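PDB 7BVC: integral membrane indolylacetylinositol arabinosyltransferase EmbB from Mycolicibacterium smegmatis MC2 155, which probably transfers arabinose in the membrane to build the arabinan of cell-wall arabinogalactan, and is bound here to ethambutol. Local coordinates for residues B[560-564]-B[588-592]. Residues are numbered along the deposited sequence; the frame is centred on the assembly and turned at random.
Sequences LMGII and VGGAM
With CG trans to its backbone N (chi1 -165°) and the chain bent again about CB-CG and CG-SD, M592 reaches across from helix 586-599 and lays its thioether end between L560, M561 and I564 of helix 554-570. L560 has the same kind of first torsion (chi1 -174°), which carries its isopropyl end over A591: CD2 lies 3.6 Å from A591 O and 4.0 Å from A591 CB. I564 sets CG1 beside its backbone N; its CD1 meets M592 SD at 3.8 Å while CG1 runs alongside V588, 4.0 Å from V588 CB. M561 meets the thioether from another direction, crossing M592 at about a right angle, M561 CG to M592 CE 4.0 Å. The two predicted transmembrane helices, neighbours in the GT-C-type membrane part, run roughly antiparallel, their short axes 10.6 Å apart at 145°, a spacing bridged mainly by L560, I564 and M592. Helix 527-545 packs L540 and M543 against M561, S539 against M592 and L536 against I564; G562 touches a bound cardiolipin. Between side chains the contact is wholly apolar, so its contribution is van der Waals and hydrophobic, while the carbonyls of V588 and L560 stay engaged in their own helices, bonded to the backbone N of M592 and I564.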
ATOM      1  N   LEU B 560      14.957   0.742  30.979  1.00 54.65           N
ATOM      2  CA  LEU B 560      13.885   1.406  30.243  1.00 54.65           C
ATOM      3  C   LEU B 560      14.104   1.301  28.738  1.00 54.65           C
ATOM      4  O   LEU B 560      13.175   0.987  27.981  1.00 54.65           O
ATOM      5  CB  LEU B 560      13.789   2.866  30.680  1.00 54.65           C
ATOM      6  CG  LEU B 560      12.629   3.684  30.117  1.00 54.65           C
ATOM      7  CD1 LEU B 560      11.316   3.220  30.720  1.00 54.65           C
ATOM      8  CD2 LEU B 560      12.856   5.160  30.384  1.00 54.65           C
ATOM      9  N   MET B 561      15.331   1.563  28.283  1.00 56.98           N
ATOM     10  CA  MET B 561      15.643   1.400  26.867  1.00 56.98           C
ATOM     11  C   MET B 561      15.496  -0.053  26.440  1.00 56.98           C
ATOM     12  O   MET B 561      15.023  -0.340  25.332  1.00 56.98           O
ATOM     13  CB  MET B 561      17.053   1.909  26.579  1.00 56.98           C
ATOM     14  CG  MET B 561      17.247   3.384  26.879  1.00 56.98           C
ATOM     15  SD  MET B 561      18.824   4.018  26.287  1.00 56.98           S
ATOM     16  CE  MET B 561      19.687   4.263  27.834  1.00 56.98           C
ATOM     17  N   GLY B 562      15.897  -0.987  27.306  1.00 58.77           N
ATOM     18  CA  GLY B 562      15.694  -2.392  27.003  1.00 58.77           C
ATOM     19  C   GLY B 562      14.230  -2.741  26.822  1.00 58.77           C
ATOM     20  O   GLY B 562      13.869  -3.477  25.903  1.00 58.77           O
ATOM     21  N   ILE B 563      13.367  -2.208  27.690  1.00 56.29           N
ATOM     22  CA  ILE B 563      11.933  -2.457  27.569  1.00 56.29           C
ATOM     23  C   ILE B 563      11.390  -1.870  26.275  1.00 56.29           C
ATOM     24  O   ILE B 563      10.585  -2.501  25.583  1.00 56.29           O
ATOM     25  CB  ILE B 563      11.183  -1.911  28.797  1.00 56.29           C
ATOM     26  CG1 ILE B 563      11.523  -2.736  30.034  1.00 56.29           C
ATOM     27  CG2 ILE B 563       9.684  -1.900  28.552  1.00 56.29           C
ATOM     28  CD1 ILE B 563      11.012  -2.144  31.307  1.00 56.29           C
ATOM     29  N   ILE B 564      11.812  -0.653  25.926  1.00 57.41           N
ATOM     30  CA  ILE B 564      11.299  -0.031  24.707  1.00 57.41           C
ATOM     31  C   ILE B 564      11.721  -0.825  23.473  1.00 57.41           C
ATOM     32  O   ILE B 564      10.914  -1.065  22.562  1.00 57.41           O
ATOM     33  CB  ILE B 564      11.751   1.436  24.618  1.00 57.41           C
ATOM     34  CG1 ILE B 564      11.161   2.245  25.772  1.00 57.41           C
ATOM     35  CG2 ILE B 564      11.332   2.038  23.291  1.00 57.41           C
ATOM     36  CD1 ILE B 564      11.474   3.718  25.701  1.00 57.41           C
ATOM     37  N   VAL B 588       5.842   4.695  28.251  1.00 56.05           N
ATOM     38  CA  VAL B 588       7.279   4.511  28.082  1.00 56.05           C
ATOM     39  C   VAL B 588       7.895   5.679  27.321  1.00 56.05           C
ATOM     40  O   VAL B 588       9.027   6.080  27.609  1.00 56.05           O
ATOM     41  CB  VAL B 588       7.577   3.157  27.411  1.00 56.05           C
ATOM     42  CG1 VAL B 588       6.958   2.030  28.218  1.00 56.05           C
ATOM     43  CG2 VAL B 588       7.067   3.130  25.985  1.00 56.05           C
ATOM     44  N   GLY B 589       7.172   6.271  26.368  1.00 53.26           N
ATOM     45  CA  GLY B 589       7.664   7.478  25.737  1.00 53.26           C
ATOM     46  C   GLY B 589       7.708   8.678  26.654  1.00 53.26           C
ATOM     47  O   GLY B 589       8.638   9.483  26.548  1.00 53.26           O
ATOM     48  N   GLY B 590       6.739   8.807  27.556  1.00 48.82           N
ATOM     49  CA  GLY B 590       6.765   9.864  28.545  1.00 48.82           C
ATOM     50  C   GLY B 590       7.914   9.697  29.513  1.00 48.82           C
ATOM     51  O   GLY B 590       8.483  10.683  29.988  1.00 48.82           O
ATOM     52  N   ALA B 591       8.266   8.447  29.815  1.00 48.60           N
ATOM     53  CA  ALA B 591       9.415   8.186  30.676  1.00 48.60           C
ATOM     54  C   ALA B 591      10.742   8.339  29.948  1.00 48.60           C
ATOM     55  O   ALA B 591      11.757   8.622  30.593  1.00 48.60           O
ATOM     56  CB  ALA B 591       9.322   6.782  31.272  1.00 48.60           C
ATOM     57  N   MET B 592      10.761   8.154  28.628  1.00 51.41           N
ATOM     58  CA  MET B 592      11.991   8.322  27.864  1.00 51.41           C
ATOM     59  C   MET B 592      12.267   9.784  27.542  1.00 51.41           C
ATOM     60  O   MET B 592      13.432  10.192  27.479  1.00 51.41           O
ATOM     61  CB  MET B 592      11.918   7.507  26.573  1.00 51.41           C
ATOM     62  CG  MET B 592      13.250   7.325  25.877  1.00 51.41           C
ATOM     63  SD  MET B 592      14.294   6.108  26.693  1.00 51.41           S
ATOM     64  CE  MET B 592      15.754   7.089  27.017  1.00 51.41           C
TER